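Local structure of hydroxyethylthiazole kinase (Pyrococcus horikoshii, 3HPD) at residues 24-29 against 193-198; 40-45 against 51-56; 161-166 against 212-217. The protein probably phosphorylates the hydroxyl group of 4-methyl-5-(2-hydroxyethyl)thiazole with ATP and magnesium, a step that supplies the thiazole half of thiamine diphosphate. All blocks are in the same frame, centred on the assembly; numbering follows the deposited sequence.

Interaction 1 (24-29 against 193-198). With PO4 (phosphate ion), chain B.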
# COMPACT_ATOMS: atom_id res chain seq x y z
N PHE A 24 2.90 -1.74 7.31
CA PHE A 24 3.06 -1.39 5.90
C PHE A 24 2.07 -1.99 4.93
O PHE A 24 1.80 -1.41 3.88
CB PHE A 24 4.48 -1.74 5.45
CG PHE A 24 5.55 -1.05 6.25
CD1 PHE A 24 5.58 0.34 6.33
CD2 PHE A 24 6.52 -1.78 6.92
CE1 PHE A 24 6.55 1.00 7.08
CE2 PHE A 24 7.50 -1.14 7.68
CZ PHE A 24 7.52 0.26 7.75
N VAL A 25 1.53 -3.16 5.26
CA VAL A 25 0.59 -3.83 4.38
C VAL A 25 -0.80 -3.19 4.39
O VAL A 25 -1.52 -3.25 3.39
CB VAL A 25 0.44 -5.32 4.77
CG1 VAL A 25 -0.53 -6.03 3.83
CG2 VAL A 25 1.80 -6.00 4.74
N VAL A 26 -1.16 -2.55 5.50
CA VAL A 26 -2.49 -1.97 5.62
C VAL A 26 -2.59 -0.44 5.67
O VAL A 26 -3.65 0.10 5.97
CB VAL A 26 -3.21 -2.55 6.85
CG1 VAL A 26 -3.11 -4.07 6.83
CG2 VAL A 26 -2.60 -1.99 8.13
N MET A 27 -1.49 0.24 5.36
CA MET A 27 -1.47 1.70 5.38
C MET A 27 -2.59 2.36 4.58
O MET A 27 -3.37 3.15 5.12
CB MET A 27 -0.12 2.20 4.84
CG MET A 27 1.06 2.05 5.79
SD MET A 27 1.16 3.38 7.03
CE MET A 27 2.46 2.73 8.11
N ASN A 28 -2.67 2.03 3.30
CA ASN A 28 -3.68 2.62 2.41
C ASN A 28 -5.07 2.07 2.67
O ASN A 28 -6.08 2.78 2.70
CB ASN A 28 -3.30 2.31 0.97
CG ASN A 28 -4.21 2.98 -0.02
OD1 ASN A 28 -5.19 2.41 -0.49
ND2 ASN A 28 -3.89 4.23 -0.34
N THR A 29 -5.08 0.77 2.85
CA THR A 29 -6.26 -0.01 3.08
C THR A 29 -7.07 0.44 4.32
O THR A 29 -8.29 0.67 4.22
CB THR A 29 -5.75 -1.47 3.10
OG1 THR A 29 -6.28 -2.19 1.98
CG2 THR A 29 -6.02 -2.12 4.38
N THR A 193 -7.95 -7.65 6.95
CA THR A 193 -9.34 -7.32 7.20
C THR A 193 -9.57 -7.12 8.70
O THR A 193 -10.35 -6.26 9.11
CB THR A 193 -10.29 -8.40 6.65
OG1 THR A 193 -9.84 -9.69 7.06
CG2 THR A 193 -10.34 -8.32 5.13
N GLY A 194 -8.88 -7.90 9.52
CA GLY A 194 -9.02 -7.73 10.96
C GLY A 194 -8.43 -6.37 11.33
O GLY A 194 -8.90 -5.70 12.25
N CYS A 195 -7.41 -5.97 10.58
CA CYS A 195 -6.75 -4.69 10.82
C CYS A 195 -7.70 -3.55 10.44
O CYS A 195 -7.67 -2.48 11.03
CB CYS A 195 -5.45 -4.60 10.02
SG CYS A 195 -4.23 -5.87 10.47
N MET A 196 -8.54 -3.80 9.44
CA MET A 196 -9.52 -2.79 9.03
C MET A 196 -10.49 -2.60 10.19
O MET A 196 -10.87 -1.48 10.51
CB MET A 196 -10.30 -3.26 7.79
CG MET A 196 -9.49 -3.31 6.51
SD MET A 196 -10.52 -3.92 5.15
CE MET A 196 -9.52 -3.47 3.74
N VAL A 197 -10.88 -3.71 10.81
CA VAL A 197 -11.81 -3.66 11.93
C VAL A 197 -11.20 -2.89 13.11
O VAL A 197 -11.89 -2.13 13.78
CB VAL A 197 -12.22 -5.07 12.40
CG1 VAL A 197 -13.06 -4.99 13.66
CG2 VAL A 197 -13.01 -5.77 11.30
N ALA A 198 -9.91 -3.09 13.35
CA ALA A 198 -9.24 -2.38 14.44
C ALA A 198 -9.25 -0.88 14.16
O ALA A 198 -9.50 -0.07 15.05
CB ALA A 198 -7.80 -2.88 14.59
P PO4 B . -8.03 -11.77 10.98
O1 PO4 B . -7.54 -11.79 12.36
O2 PO4 B . -7.50 -10.42 10.26
O3 PO4 B . -9.61 -11.55 10.98
O4 PO4 B . -7.71 -12.92 10.08
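Two apolar contacts hold the start of helix 27-37 against the first turns of helix 193-205. Val26, at the N-cap of its helix, sets CG1 4.0 Å from CB of Cys195, and the CB atoms of both residues are directed toward the opposing segment. Three residues beyond Val26, CG2 of Thr29 meets the methyl CE of Met196, the residue after Cys195, at 3.8 Å. Met196 gets there because its chain runs extended beyond CG (chi2 178°, chi3 165°), crossing the threonine side chain at about a right angle.

Polar bonds to partners outside the two segments accompany this packing. Thr29 OG1 is hydrogen-bonded to the hydroxyl of Tyr243 on helix 235-248, and Val25 O takes a hydrogen bond from Asn28 ND2 of the second subunit. At the amino end of helix 193-205, Gly194 N gives a weak hydrogen bond to O2 of a phosphate ion, 3.0 Å away; a CB on this glycine would collide with that oxygen.

The phosphate probably comes from the crystallisation liquor, but its place is consistent with the anion hole of ribokinase-like kinases. Burial of apolar groups seats this helix on Val26, whose side chain lies near Gly192, predicted to bind substrate.

Interaction 2 (40-45 against 51-56)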
# COMPACT_ATOMS: atom_id res chain seq x y z
N SER A 40 -11.75 10.26 9.74
CA SER A 40 -10.56 10.79 9.07
C SER A 40 -9.31 10.10 9.62
O SER A 40 -9.08 10.08 10.83
CB SER A 40 -10.44 12.30 9.30
OG SER A 40 -11.52 12.99 8.71
N PRO A 41 -8.49 9.51 8.74
CA PRO A 41 -7.28 8.84 9.21
C PRO A 41 -6.05 9.73 9.14
O PRO A 41 -6.01 10.70 8.38
CB PRO A 41 -7.15 7.68 8.25
CG PRO A 41 -7.51 8.35 6.94
CD PRO A 41 -8.74 9.18 7.32
N VAL A 42 -5.06 9.39 9.95
CA VAL A 42 -3.78 10.07 9.92
C VAL A 42 -2.77 9.03 10.36
O VAL A 42 -2.89 8.45 11.44
CB VAL A 42 -3.71 11.32 10.85
CG1 VAL A 42 -3.96 10.94 12.30
CG2 VAL A 42 -2.33 11.97 10.70
N MET A 43 -1.81 8.75 9.49
CA MET A 43 -0.76 7.79 9.79
C MET A 43 0.52 8.55 10.11
O MET A 43 1.02 9.32 9.28
CB MET A 43 -0.52 6.86 8.59
CG MET A 43 -1.48 5.67 8.51
SD MET A 43 -3.22 6.13 8.40
CE MET A 43 -3.99 4.51 8.30
N ALA A 44 1.04 8.37 11.31
CA ALA A 44 2.26 9.04 11.74
C ALA A 44 2.94 8.21 12.82
O ALA A 44 2.28 7.60 13.66
CB ALA A 44 1.93 10.43 12.28
N HIS A 45 4.27 8.21 12.81
CA HIS A 45 5.02 7.43 13.78
C HIS A 45 6.27 8.13 14.33
O HIS A 45 6.81 7.71 15.35
CB HIS A 45 5.46 6.11 13.13
CG HIS A 45 6.42 6.29 12.00
ND1 HIS A 45 6.04 6.78 10.77
CD2 HIS A 45 7.77 6.12 11.93
CE1 HIS A 45 7.10 6.89 9.99
NE2 HIS A 45 8.16 6.50 10.67
N GLU A 51 3.57 13.47 20.06
CA GLU A 51 2.77 14.23 21.01
C GLU A 51 1.76 15.14 20.32
O GLU A 51 0.58 15.13 20.66
CB GLU A 51 3.66 15.04 21.95
CG GLU A 51 2.86 15.89 22.94
CD GLU A 51 3.56 16.04 24.29
OE1 GLU A 51 3.06 15.46 25.28
OE2 GLU A 51 4.60 16.73 24.35
N GLU A 52 2.22 15.92 19.35
CA GLU A 52 1.32 16.83 18.64
C GLU A 52 0.23 16.12 17.86
O GLU A 52 -0.90 16.59 17.79
CB GLU A 52 2.12 17.74 17.71
CG GLU A 52 2.99 18.75 18.44
CD GLU A 52 3.92 19.49 17.51
OE1 GLU A 52 3.44 20.25 16.65
OE2 GLU A 52 5.15 19.30 17.63
N MET A 53 0.57 14.97 17.28
CA MET A 53 -0.41 14.22 16.49
C MET A 53 -1.46 13.55 17.39
O MET A 53 -2.65 13.57 17.07
CB MET A 53 0.31 13.17 15.63
CG MET A 53 -0.48 12.77 14.39
SD MET A 53 -0.84 14.19 13.33
CE MET A 53 0.53 14.12 12.16
N ILE A 54 -1.03 12.97 18.50
CA ILE A 54 -1.96 12.31 19.41
C ILE A 54 -2.86 13.35 20.10
O ILE A 54 -4.00 13.06 20.46
CB ILE A 54 -1.20 11.47 20.47
CG1 ILE A 54 -0.41 10.36 19.76
CG2 ILE A 54 -2.18 10.85 21.46
CD1 ILE A 54 0.46 9.54 20.67
N ARG A 55 -2.33 14.56 20.26
CA ARG A 55 -3.09 15.65 20.86
C ARG A 55 -4.21 16.04 19.89
O ARG A 55 -5.33 16.37 20.29
CB ARG A 55 -2.20 16.87 21.08
CG ARG A 55 -1.27 16.79 22.28
CD ARG A 55 -0.39 18.03 22.32
NE ARG A 55 0.32 18.18 23.59
CZ ARG A 55 1.01 19.26 23.92
NH1 ARG A 55 1.07 20.29 23.08
NH2 ARG A 55 1.62 19.33 25.10
N LEU A 56 -3.87 15.99 18.61
CA LEU A 56 -4.78 16.35 17.54
C LEU A 56 -5.86 15.28 17.34
O LEU A 56 -7.02 15.60 17.06
CB LEU A 56 -3.97 16.51 16.25
CG LEU A 56 -4.21 17.70 15.32
CD1 LEU A 56 -4.34 18.98 16.12
CD2 LEU A 56 -3.05 17.79 14.33
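Met53 carries the whole helical side of this contact, spreading its side chain over Val42 and Ala44 of the edge strand and its continuation. The chain leaves the helix with CG anti to the backbone N (chi1 -155°) and then bends at both chi2 and chi3, which brings SD and CE together up to Val42. Its sulfur SD comes 3.8 Å from CG2 of Val42, and the terminal CE lies 3.9 Å from the same methyl, so one valine branch meets both atoms at the end of the methionine.

Val42 offers that branch because CG2 stands anti to its own backbone N and beside the carbonyl carbon. The two side chains cross at a slant. Ala44, two residues on and with its CB on the same side of the chain, meets the methionine at two points: its CB is 3.9 Å from CE and 4.0 Å from CG of Met53. The bend thus sets CG and CE against the alanine methyl, with SD and CE against the valine.

An alanine in place of Met53 would probably open a gap over Val42 CG2 and Ala44 CB, leaving helix 50-56 without its hold on the strand here. Met43, between the two contact residues, points the other way, onto helix 27-37, and is a predicted substrate-binding residue. Beyond the chain, Thr99 of the third subunit packs on Met53, and Arg102 of that subunit packs on Ala44.

Contact between the segments rests on methyl, methylene and thioether surfaces alone, with no polar group engaged across it. Such packing depends on shape and on exclusion of water, and it joins the edge of the sheet to the short following helix beside a subunit interface.

Interaction 3 (161-166 against 212-217)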
# COMPACT_ATOMS: atom_id res chain seq x y z
N THR A 161 -11.49 -3.87 27.12
CA THR A 161 -12.50 -4.53 26.32
C THR A 161 -11.72 -5.37 25.32
O THR A 161 -10.78 -4.89 24.69
CB THR A 161 -13.39 -3.53 25.57
OG1 THR A 161 -14.33 -2.95 26.49
CG2 THR A 161 -14.14 -4.21 24.43
N VAL A 162 -12.10 -6.64 25.19
CA VAL A 162 -11.41 -7.53 24.28
C VAL A 162 -12.37 -8.13 23.28
O VAL A 162 -13.52 -8.42 23.59
CB VAL A 162 -10.71 -8.69 25.04
CG1 VAL A 162 -10.11 -9.69 24.05
CG2 VAL A 162 -9.64 -8.13 25.97
N ALA A 163 -11.88 -8.31 22.06
CA ALA A 163 -12.67 -8.92 21.01
C ALA A 163 -11.83 -10.05 20.43
O ALA A 163 -10.67 -9.85 20.06
CB ALA A 163 -13.01 -7.91 19.92
N VAL A 164 -12.41 -11.24 20.40
CA VAL A 164 -11.75 -12.40 19.81
C VAL A 164 -12.57 -12.63 18.55
O VAL A 164 -13.73 -13.05 18.61
CB VAL A 164 -11.83 -13.65 20.72
CG1 VAL A 164 -11.25 -14.85 19.99
CG2 VAL A 164 -11.06 -13.40 22.01
N THR A 165 -11.98 -12.32 17.41
CA THR A 165 -12.66 -12.45 16.13
C THR A 165 -12.65 -13.87 15.57
O THR A 165 -11.74 -14.65 15.86
CB THR A 165 -12.05 -11.48 15.10
OG1 THR A 165 -10.67 -11.80 14.91
CG2 THR A 165 -12.15 -10.05 15.61
N GLY A 166 -13.67 -14.19 14.78
CA GLY A 166 -13.78 -15.51 14.18
C GLY A 166 -15.09 -15.61 13.42
O GLY A 166 -15.73 -14.59 13.16
N LYS A 212 -19.41 -1.14 23.37
CA LYS A 212 -20.36 -0.83 22.30
C LYS A 212 -19.65 -0.40 21.02
O LYS A 212 -20.11 -0.69 19.92
CB LYS A 212 -21.31 0.28 22.75
CG LYS A 212 -22.29 -0.14 23.84
CD LYS A 212 -23.11 1.04 24.31
CE LYS A 212 -24.17 0.62 25.33
NZ LYS A 212 -24.97 1.78 25.79
N ALA A 213 -18.52 0.27 21.17
CA ALA A 213 -17.75 0.74 20.01
C ALA A 213 -17.21 -0.44 19.20
O ALA A 213 -17.36 -0.50 17.98
CB ALA A 213 -16.60 1.63 20.47
N THR A 214 -16.57 -1.38 19.89
CA THR A 214 -16.00 -2.55 19.24
C THR A 214 -17.09 -3.43 18.63
O THR A 214 -16.95 -3.92 17.51
CB THR A 214 -15.15 -3.38 20.23
OG1 THR A 214 -14.22 -2.51 20.89
CG2 THR A 214 -14.38 -4.46 19.49
N THR A 215 -18.18 -3.63 19.37
CA THR A 215 -19.29 -4.44 18.87
C THR A 215 -19.85 -3.78 17.61
O THR A 215 -20.15 -4.46 16.63
CB THR A 215 -20.43 -4.57 19.92
OG1 THR A 215 -19.93 -5.21 21.10
CG2 THR A 215 -21.57 -5.40 19.36
N SER A 216 -19.99 -2.46 17.65
CA SER A 216 -20.52 -1.73 16.50
C SER A 216 -19.61 -1.87 15.28
O SER A 216 -20.08 -2.00 14.15
CB SER A 216 -20.68 -0.24 16.83
OG SER A 216 -21.64 -0.06 17.87
N ALA A 217 -18.30 -1.84 15.52
CA ALA A 217 -17.33 -1.96 14.43
C ALA A 217 -17.43 -3.33 13.76
O ALA A 217 -17.39 -3.43 12.54
CB ALA A 217 -15.92 -1.74 14.96
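Thr214 meets the strand with both arms of its side chain, one for each of two residues that face it. With chi1, measured to OG1, at -51°, the methyl CG2 falls anti to the backbone N and approaches CB of Ala163 to 3.7 Å. The hydroxyl arm lies on the other side of the fork, where OG1 rests 3.9 Å from CG2 of Thr161, a van der Waals contact. The polar need of this buried OG1 is met within its own helix, by a hydrogen bond with Pro210 O. Thr161 has OG1 at chi1 -77°, which likewise puts CG2 opposite the backbone N and presents a methyl to the helix; the two threonine side chains run antiparallel, side by side.

Ser216 also turns its hydroxyl back along the helix, its OG donating to Lys212 O at 2.6 Å, tilted 31° from the carbonyl plane. The backbone Ser216 N reaches the same oxygen from the opposite face.

Helix 210-231 here covers one side of strand 161-165, while Val162 and Val164 pack on helix 144-157. Thr214 also touches Val116 of the adjacent strand 116-120 and Thr201 of helix 193-205. Further along, Thr165, predicted to bind ATP, touches Lys118, also predicted to bind ATP.

The three contacts lie in one ribokinase-like alpha/beta fold, and interactions 2 and 3 reach the same mixed sheet: one at its edge strand 40-43, the other at the inner strand 161-165, with centres about 23 Å apart. The centre of interaction 1 lies about 17 Å from that of interaction 2 and about 16 Å from that of interaction 3, and it touches both, through Met27 with Met43 and Val197 with Ala217. Along the chain, interaction 2 is nested within the loop closed by interaction 1, whereas the segments of interactions 1 and 3 alternate. Predicted binding residues lie in or beside these segments (Met43, Gly192, Lys118, Thr165), consistent with their framing the active-site region, and interactions 1 and 2 also touch the third subunit.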